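Long-range contacts in putative HMP/thiamine permease protein YkoE (Bacillus subtilis, PDB 5EDL), which binds thiamine as the membrane-embedded S component of an energy-coupling factor transporter and is probably responsible for moving thiamine or related hydroxymethylpyrimidine compounds across the membrane: residues 20-25 with 46-50; 114-119 with 154-160. All coordinates share one frame; numbering follows the deposited sequence.

Contact 1 (20-25 with 46-50). With VIB (3-(4-amino-2-methyl-pyrimidin-5-ylmethyl)-5-(2-hydroxy-ethyl)-4-methyl-thiazol-3-ium), chain B.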
ATOM      1  N   VAL A  20      -0.994   5.573 -10.977  1.00 28.22           N
ATOM      2  CA  VAL A  20      -1.623   6.373  -9.928  1.00 31.16           C
ATOM      3  C   VAL A  20      -0.585   7.064  -9.044  1.00 29.85           C
ATOM      4  O   VAL A  20      -0.699   8.260  -8.752  1.00 30.24           O
ATOM      5  CB  VAL A  20      -2.534   5.515  -9.022  1.00 34.01           C
ATOM      6  CG1 VAL A  20      -3.171   6.391  -7.922  1.00 30.55           C
ATOM      7  CG2 VAL A  20      -3.584   4.797  -9.838  1.00 29.57           C
ATOM      8  N   TYR A  21       0.411   6.298  -8.602  1.00 24.53           N
ATOM      9  CA  TYR A  21       1.520   6.823  -7.807  1.00 23.42           C
ATOM     10  C   TYR A  21       2.160   8.048  -8.484  1.00 24.68           C
ATOM     11  O   TYR A  21       2.453   9.045  -7.836  1.00 24.02           O
ATOM     12  CB  TYR A  21       2.603   5.757  -7.592  1.00 22.62           C
ATOM     13  CG  TYR A  21       2.275   4.668  -6.586  1.00 21.77           C
ATOM     14  CD1 TYR A  21       0.992   4.513  -6.074  1.00 22.42           C
ATOM     15  CD2 TYR A  21       3.265   3.805  -6.141  1.00 21.98           C
ATOM     16  CE1 TYR A  21       0.708   3.527  -5.144  1.00 24.35           C
ATOM     17  CE2 TYR A  21       2.997   2.824  -5.217  1.00 20.81           C
ATOM     18  CZ  TYR A  21       1.723   2.692  -4.722  1.00 20.93           C
ATOM     19  OH  TYR A  21       1.481   1.718  -3.810  1.00 22.08           O
ATOM     20  N   LEU A  22       2.396   7.947  -9.784  1.00 25.56           N
ATOM     21  CA  LEU A  22       3.083   9.013 -10.510  1.00 28.00           C
ATOM     22  C   LEU A  22       2.252  10.300 -10.527  1.00 29.99           C
ATOM     23  O   LEU A  22       2.787  11.401 -10.372  1.00 27.96           O
ATOM     24  CB  LEU A  22       3.397   8.570 -11.941  1.00 28.72           C
ATOM     25  CG  LEU A  22       4.138   9.586 -12.820  1.00 30.74           C
ATOM     26  CD1 LEU A  22       5.455  10.014 -12.177  1.00 30.71           C
ATOM     27  CD2 LEU A  22       4.381   9.010 -14.211  1.00 34.20           C
ATOM     28  N   LEU A  23       0.950  10.145 -10.736  1.00 28.38           N
ATOM     29  CA  LEU A  23       0.019  11.266 -10.723  1.00 34.99           C
ATOM     30  C   LEU A  23       0.047  11.975  -9.368  1.00 31.17           C
ATOM     31  O   LEU A  23       0.164  13.201  -9.296  1.00 28.89           O
ATOM     32  CB  LEU A  23      -1.401  10.785 -11.047  1.00 31.00           C
ATOM     33  CG  LEU A  23      -2.561  11.716 -10.684  1.00 38.43           C
ATOM     34  CD1 LEU A  23      -2.424  13.061 -11.376  1.00 44.40           C
ATOM     35  CD2 LEU A  23      -3.904  11.071 -11.043  1.00 35.90           C
ATOM     36  N   PHE A  24      -0.032  11.194  -8.295  1.00 29.21           N
ATOM     37  CA  PHE A  24      -0.007  11.759  -6.947  1.00 25.89           C
ATOM     38  C   PHE A  24       1.340  12.360  -6.592  1.00 26.75           C
ATOM     39  O   PHE A  24       1.411  13.324  -5.835  1.00 25.39           O
ATOM     40  CB  PHE A  24      -0.402  10.703  -5.916  1.00 24.98           C
ATOM     41  CG  PHE A  24      -1.882  10.584  -5.738  1.00 27.61           C
ATOM     42  CD1 PHE A  24      -2.535  11.325  -4.769  1.00 31.36           C
ATOM     43  CD2 PHE A  24      -2.626   9.762  -6.557  1.00 29.04           C
ATOM     44  CE1 PHE A  24      -3.897  11.236  -4.614  1.00 31.19           C
ATOM     45  CE2 PHE A  24      -3.989   9.665  -6.398  1.00 34.84           C
ATOM     46  CZ  PHE A  24      -4.624  10.416  -5.427  1.00 33.28           C
ATOM     47  N   THR A  25       2.409  11.804  -7.149  1.00 24.92           N
ATOM     48  CA  THR A  25       3.724  12.391  -6.946  1.00 25.01           C
ATOM     49  C   THR A  25       3.774  13.804  -7.532  1.00 26.56           C
ATOM     50  O   THR A  25       4.304  14.733  -6.905  1.00 26.63           O
ATOM     51  CB  THR A  25       4.825  11.526  -7.563  1.00 25.13           C
ATOM     52  OG1 THR A  25       5.043  10.398  -6.715  1.00 23.98           O
ATOM     53  CG2 THR A  25       6.130  12.317  -7.702  1.00 28.90           C
ATOM     54  N   ILE A  46      -1.610   6.879  -0.036  1.00 21.81           N
ATOM     55  CA  ILE A  46      -1.883   6.365  -1.374  1.00 22.18           C
ATOM     56  C   ILE A  46      -0.650   5.659  -1.932  1.00 23.77           C
ATOM     57  O   ILE A  46      -0.784   4.676  -2.664  1.00 23.82           O
ATOM     58  CB  ILE A  46      -2.312   7.471  -2.371  1.00 23.33           C
ATOM     59  CG1 ILE A  46      -3.090   6.868  -3.541  1.00 39.24           C
ATOM     60  CG2 ILE A  46      -1.107   8.215  -2.906  1.00 29.89           C
ATOM     61  CD1 ILE A  46      -4.435   6.239  -3.137  1.00 42.07           C
ATOM     62  N   TRP A  47       0.543   6.143  -1.586  1.00 22.46           N
ATOM     63  CA  TRP A  47       1.771   5.530  -2.111  1.00 22.96           C
ATOM     64  C   TRP A  47       2.083   4.170  -1.486  1.00 22.38           C
ATOM     65  O   TRP A  47       3.060   3.524  -1.890  1.00 24.26           O
ATOM     66  CB  TRP A  47       2.980   6.473  -1.936  1.00 23.85           C
ATOM     67  CG  TRP A  47       2.904   7.674  -2.846  1.00 24.99           C
ATOM     68  CD1 TRP A  47       2.850   7.676  -4.214  1.00 26.15           C
ATOM     69  CD2 TRP A  47       2.888   9.047  -2.444  1.00 25.38           C
ATOM     70  NE1 TRP A  47       2.789   8.971  -4.687  1.00 27.41           N
ATOM     71  CE2 TRP A  47       2.804   9.829  -3.615  1.00 26.88           C
ATOM     72  CE3 TRP A  47       2.934   9.693  -1.198  1.00 24.79           C
ATOM     73  CZ2 TRP A  47       2.769  11.225  -3.579  1.00 27.80           C
ATOM     74  CZ3 TRP A  47       2.888  11.074  -1.166  1.00 25.50           C
ATOM     75  CH2 TRP A  47       2.802  11.825  -2.348  1.00 26.99           C
ATOM     76  N   PHE A  48       1.278   3.750  -0.509  1.00 21.57           N
ATOM     77  CA  PHE A  48       1.435   2.412   0.094  1.00 21.33           C
ATOM     78  C   PHE A  48       0.349   1.409  -0.326  1.00 21.50           C
ATOM     79  O   PHE A  48       0.414   0.230   0.043  1.00 20.88           O
ATOM     80  CB  PHE A  48       1.398   2.453   1.628  1.00 21.24           C
ATOM     81  CG  PHE A  48       2.149   3.587   2.256  1.00 21.97           C
ATOM     82  CD1 PHE A  48       3.314   4.086   1.698  1.00 22.25           C
ATOM     83  CD2 PHE A  48       1.679   4.145   3.436  1.00 21.49           C
ATOM     84  CE1 PHE A  48       3.996   5.134   2.308  1.00 22.71           C
ATOM     85  CE2 PHE A  48       2.347   5.188   4.055  1.00 21.85           C
ATOM     86  CZ  PHE A  48       3.514   5.690   3.489  1.00 22.41           C
ATOM     87  N   ILE A  49      -0.661   1.873  -1.047  1.00 20.85           N
ATOM     88  CA  ILE A  49      -1.869   1.066  -1.225  1.00 22.15           C
ATOM     89  C   ILE A  49      -1.592  -0.276  -1.923  1.00 21.10           C
ATOM     90  O   ILE A  49      -2.223  -1.271  -1.608  1.00 26.41           O
ATOM     91  CB  ILE A  49      -2.964   1.845  -2.013  1.00 21.02           C
ATOM     92  CG1 ILE A  49      -4.307   1.110  -1.894  1.00 23.30           C
ATOM     93  CG2 ILE A  49      -2.558   2.037  -3.469  1.00 21.60           C
ATOM     94  CD1 ILE A  49      -5.495   1.933  -2.339  1.00 22.97           C
ATOM     95  N   VAL A  50      -0.613  -0.302  -2.828  1.00 23.47           N
ATOM     96  CA  VAL A  50      -0.259  -1.523  -3.543  1.00 23.33           C
ATOM     97  C   VAL A  50       0.118  -2.644  -2.568  1.00 21.01           C
ATOM     98  O   VAL A  50      -0.266  -3.788  -2.765  1.00 21.09           O
ATOM     99  CB  VAL A  50       0.903  -1.270  -4.539  1.00 32.46           C
ATOM    100  CG1 VAL A  50       1.551  -2.567  -4.974  1.00 33.28           C
ATOM    101  CG2 VAL A  50       0.397  -0.500  -5.737  1.00 35.66           C
TER
HETATM  102  CM2 VIB B 201       6.372   4.637  -4.544  1.00 21.79           C
HETATM  103  N4A VIB B 201       6.435   7.962  -0.953  1.00 17.01           N
HETATM  104  CM4 VIB B 201       6.070  12.772  -1.238  1.00 19.99           C
HETATM  105  O1  VIB B 201       8.385  12.291   1.818  1.00 32.11           O
HETATM  106  C7  VIB B 201       9.531  12.780   1.151  1.00 25.25           C
HETATM  107  C6  VIB B 201       9.090  13.383  -0.160  1.00 27.23           C
HETATM  108  C2  VIB B 201       8.717  10.211  -2.501  1.00 27.58           C
HETATM  109  S1  VIB B 201       9.635  11.141  -1.637  1.00 29.14           S
HETATM  110  C5  VIB B 201       8.694  12.234  -1.070  1.00 28.09           C
HETATM  111  C4  VIB B 201       7.348  11.975  -1.522  1.00 22.07           C
HETATM  112  N3  VIB B 201       7.369  10.698  -2.434  1.00 21.60           N
HETATM  113  C7A VIB B 201       6.155  10.203  -3.076  1.00 19.46           C
HETATM  114  C4A VIB B 201       6.361   7.651  -2.364  1.00 21.35           C
HETATM  115  N3A VIB B 201       6.398   6.385  -2.785  1.00 22.46           N
HETATM  116  C2A VIB B 201       6.326   6.114  -4.117  1.00 23.11           C
HETATM  117  N1A VIB B 201       6.199   7.136  -5.022  1.00 20.99           N
HETATM  118  C6A VIB B 201       6.157   8.430  -4.612  1.00 18.53           C
HETATM  119  C5A VIB B 201       6.234   8.677  -3.264  1.00 21.70           C

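Contact 2 (114-119 with 154-160)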
ATOM      1  N   LEU A 114      -4.549  -4.561   8.271  1.00 24.87           N
ATOM      2  CA  LEU A 114      -4.286  -3.813   7.041  1.00 26.93           C
ATOM      3  C   LEU A 114      -3.894  -2.366   7.371  1.00 26.93           C
ATOM      4  O   LEU A 114      -2.968  -1.805   6.776  1.00 22.49           O
ATOM      5  CB  LEU A 114      -5.509  -3.836   6.116  1.00 23.73           C
ATOM      6  CG  LEU A 114      -6.030  -5.223   5.702  1.00 24.26           C
ATOM      7  CD1 LEU A 114      -7.146  -5.080   4.673  1.00 24.49           C
ATOM      8  CD2 LEU A 114      -4.906  -6.096   5.158  1.00 24.00           C
ATOM      9  N   MET A 115      -4.596  -1.772   8.330  1.00 24.33           N
ATOM     10  CA  MET A 115      -4.312  -0.396   8.724  1.00 24.88           C
ATOM     11  C   MET A 115      -2.932  -0.278   9.371  1.00 25.20           C
ATOM     12  O   MET A 115      -2.175   0.639   9.041  1.00 26.98           O
ATOM     13  CB  MET A 115      -5.396   0.136   9.657  1.00 27.41           C
ATOM     14  CG  MET A 115      -6.722   0.427   8.950  1.00 25.23           C
ATOM     15  SD  MET A 115      -7.909   1.166  10.090  1.00 36.83           S
ATOM     16  CE  MET A 115      -9.206   1.659   8.962  1.00 51.50           C
ATOM     17  N   LEU A 116      -2.600  -1.219  10.258  1.00 26.46           N
ATOM     18  CA  LEU A 116      -1.258  -1.308  10.827  1.00 27.33           C
ATOM     19  C   LEU A 116      -0.177  -1.432   9.754  1.00 23.01           C
ATOM     20  O   LEU A 116       0.899  -0.877   9.884  1.00 22.80           O
ATOM     21  CB  LEU A 116      -1.155  -2.509  11.762  1.00 29.39           C
ATOM     22  CG  LEU A 116      -0.663  -2.330  13.189  1.00 39.65           C
ATOM     23  CD1 LEU A 116      -1.060  -0.983  13.779  1.00 34.68           C
ATOM     24  CD2 LEU A 116      -1.202  -3.482  14.038  1.00 40.87           C
ATOM     25  N   ALA A 117      -0.460  -2.217   8.728  1.00 22.77           N
ATOM     26  CA  ALA A 117       0.482  -2.411   7.638  1.00 25.67           C
ATOM     27  C   ALA A 117       0.739  -1.070   6.929  1.00 25.54           C
ATOM     28  O   ALA A 117       1.889  -0.708   6.674  1.00 22.59           O
ATOM     29  CB  ALA A 117      -0.054  -3.463   6.661  1.00 22.42           C
ATOM     30  N   GLY A 118      -0.342  -0.348   6.627  1.00 22.15           N
ATOM     31  CA  GLY A 118      -0.255   1.012   6.121  1.00 23.10           C
ATOM     32  C   GLY A 118       0.616   1.890   7.011  1.00 22.76           C
ATOM     33  O   GLY A 118       1.507   2.593   6.521  1.00 23.55           O
ATOM     34  N   MET A 119       0.371   1.834   8.321  1.00 23.57           N
ATOM     35  CA  MET A 119       1.140   2.619   9.291  1.00 22.00           C
ATOM     36  C   MET A 119       2.610   2.197   9.358  1.00 23.64           C
ATOM     37  O   MET A 119       3.486   3.022   9.642  1.00 22.38           O
ATOM     38  CB  MET A 119       0.499   2.509  10.675  1.00 22.80           C
ATOM     39  CG  MET A 119      -0.858   3.207  10.748  1.00 23.24           C
ATOM     40  SD  MET A 119      -1.859   2.792  12.198  1.00 33.50           S
ATOM     41  CE  MET A 119      -0.737   3.275  13.504  1.00 26.25           C
ATOM     42  N   GLY A 154      -1.817   6.589   6.124  1.00 22.57           N
ATOM     43  CA  GLY A 154      -1.449   5.204   5.892  1.00 21.98           C
ATOM     44  C   GLY A 154      -2.573   4.257   6.318  1.00 25.43           C
ATOM     45  O   GLY A 154      -2.904   3.313   5.608  1.00 23.12           O
ATOM     46  N   ALA A 155      -3.170   4.513   7.475  1.00 25.90           N
ATOM     47  CA  ALA A 155      -4.258   3.662   7.964  1.00 24.34           C
ATOM     48  C   ALA A 155      -5.460   3.736   7.006  1.00 25.70           C
ATOM     49  O   ALA A 155      -6.058   2.709   6.674  1.00 24.88           O
ATOM     50  CB  ALA A 155      -4.667   4.070   9.378  1.00 24.49           C
ATOM     51  N   LEU A 156      -5.769   4.943   6.527  1.00 24.30           N
ATOM     52  CA  LEU A 156      -6.990   5.162   5.759  1.00 25.10           C
ATOM     53  C   LEU A 156      -6.844   4.978   4.238  1.00 26.28           C
ATOM     54  O   LEU A 156      -7.670   4.307   3.624  1.00 28.47           O
ATOM     55  CB  LEU A 156      -7.549   6.554   6.048  1.00 26.25           C
ATOM     56  CG  LEU A 156      -7.979   6.795   7.495  1.00 27.25           C
ATOM     57  CD1 LEU A 156      -8.511   8.219   7.680  1.00 28.65           C
ATOM     58  CD2 LEU A 156      -8.994   5.770   7.956  1.00 36.63           C
ATOM     59  N   LEU A 157      -5.816   5.578   3.639  1.00 25.49           N
ATOM     60  CA  LEU A 157      -5.653   5.552   2.184  1.00 24.11           C
ATOM     61  C   LEU A 157      -4.927   4.313   1.681  1.00 23.32           C
ATOM     62  O   LEU A 157      -4.991   3.999   0.502  1.00 26.60           O
ATOM     63  CB  LEU A 157      -4.905   6.799   1.698  1.00 24.30           C
ATOM     64  CG  LEU A 157      -5.615   8.134   1.940  1.00 25.64           C
ATOM     65  CD1 LEU A 157      -4.861   9.272   1.242  1.00 25.80           C
ATOM     66  CD2 LEU A 157      -7.065   8.056   1.488  1.00 29.26           C
ATOM     67  N   ALA A 158      -4.219   3.622   2.566  1.00 22.65           N
ATOM     68  CA  ALA A 158      -3.625   2.348   2.190  1.00 22.20           C
ATOM     69  C   ALA A 158      -4.443   1.194   2.771  1.00 24.81           C
ATOM     70  O   ALA A 158      -4.963   0.369   2.020  1.00 24.91           O
ATOM     71  CB  ALA A 158      -2.182   2.267   2.637  1.00 22.46           C
ATOM     72  N   GLY A 159      -4.584   1.155   4.094  1.00 24.44           N
ATOM     73  CA  GLY A 159      -5.280   0.058   4.752  1.00 23.68           C
ATOM     74  C   GLY A 159      -6.759  -0.053   4.385  1.00 30.42           C
ATOM     75  O   GLY A 159      -7.193  -1.053   3.812  1.00 24.35           O
ATOM     76  N   LEU A 160      -7.536   0.970   4.716  1.00 24.22           N
ATOM     77  CA  LEU A 160      -8.973   0.944   4.464  1.00 25.28           C
ATOM     78  C   LEU A 160      -9.314   1.023   2.967  1.00 25.81           C
ATOM     79  O   LEU A 160     -10.120   0.245   2.466  1.00 25.89           O
ATOM     80  CB  LEU A 160      -9.670   2.090   5.208  1.00 26.30           C
ATOM     81  CG  LEU A 160     -11.195   2.172   5.034  1.00 28.76           C
ATOM     82  CD1 LEU A 160     -11.872   0.926   5.605  1.00 28.39           C
ATOM     83  CD2 LEU A 160     -11.750   3.412   5.713  1.00 29.03           C
TER

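Contact 1 (20-25 with 46-50)
Trp47 meets Tyr21 with its edge and the thiamine with one face, in the substrate pocket of this S component, where helix 4-35 meets segment 46-50, which runs into helix 49-58. That face of the indole carries the ligand, with the methylene bridge carbon C7A 3.3 Å above the ring plane and the pyrimidine spread nearly parallel over the same face, above the five-membered ring. Thr25 reaches the same pyrimidine, OG1 lying 3.1 Å from C6A of the ligand, and Tyr21 CD2 touches the pyrimidine methyl CM2 at 3.6 Å. The other face of the indole meets CG2 of Ile46 toward its rim.

Behind this first shell, the rotation of the indole is fixed by a hydrogen bond from Trp47 NE1 to the backbone O of Tyr21, 3.2 Å long with an N-H...O angle of 159°. The acceptor is almost exactly in the indole plane, and it also takes the helical bond from Thr25 N, so one carbonyl serves two donors. With CG of Trp47 set anti to its own carbonyl carbon (chi1 -70°), the indole turns its pyrrole edge toward the Tyr21 ring in an edge-to-face pair, planes at 78°. Over one face of that phenol sits Trp47 CA, a CH-pi contact 4.0 Å from the ring centroid. One turn along helix 4-35, Ile46 CG2 lies over a face of Phe24 in a second CH-pi contact.

Further out, Thr25 OG1 is hydrogen-bonded to Glu75 and Tyr21 OH to Glu68; both glutamates, on helix 63-77, also line the pocket. The phenol oxygen is gripped from a second direction at the start of helix 49-58, where Val50 N donates to Tyr21 OH across 3.1 Å.

Contact 2 (114-119 with 154-160)
Met115 and Gly159 mark the tight part of this helix-helix crossing: their CA atoms are only 4.1 Å apart, and the axes of the two short segments approach to 7.3 Å at a signed angle of 118°. A second close point, Gly118 against Gly154, brings a CA-H...O contact from Gly118 CA to Gly154 O at 3.5 Å. Modelled beta carbons on Gly118, Gly154 or Gly159 would each collide with the opposing backbone, so the lack of side chains permits this spacing. The wider pi-type turn at 154-160 is evident in Gly159 N, which bonds to Gly154 O, five residues back. Met115 CG belongs to this close part too, resting 3.3 Å from Ala155 O, and Ala155 CB fits between Met115 CB and Met119 CG.

The looser side lies where the Met115 chain, extended beyond CG (chi2 -176°), runs alongside Leu160. Its CE meets Leu160 CB at 3.8 Å and Leu156 CD2 at 4.2 Å, and both leucines are exposed. With an alanine here the sulfur and methyl are gone, and Leu160 and Leu156 would probably be left with a gap where that chain ran beside the Ala155 carbonyl.

Helix 85-103 packs on another part of helix 111-132, taking Leu114 and Ala117 against Phe101, and Met119 also reaches Leu151, about one turn before Gly154 on helix 140-170.

Overall arrangement
From the N terminus, helix 4-35 supplies the first half of contact 1, and the chain returns after 20 residues at 46-50 to close that loop. Helices 63-77 and 85-103 follow before contact 2 opens at 114-119; it closes 34 residues later at 154-160, joining helix 111-132 to helix 140-170. The two loops run in series, neither nested nor crossed, yet their centres are 14 Å apart and they touch. Phe48 CB packs on Ala158 CB at 3.7 Å, and Ile49 CD1 reaches Leu157 O at 3.5 Å. Segment 46-50 therefore links the ligand-binding N-terminal helix to the glycine-lined crossing of the later helices.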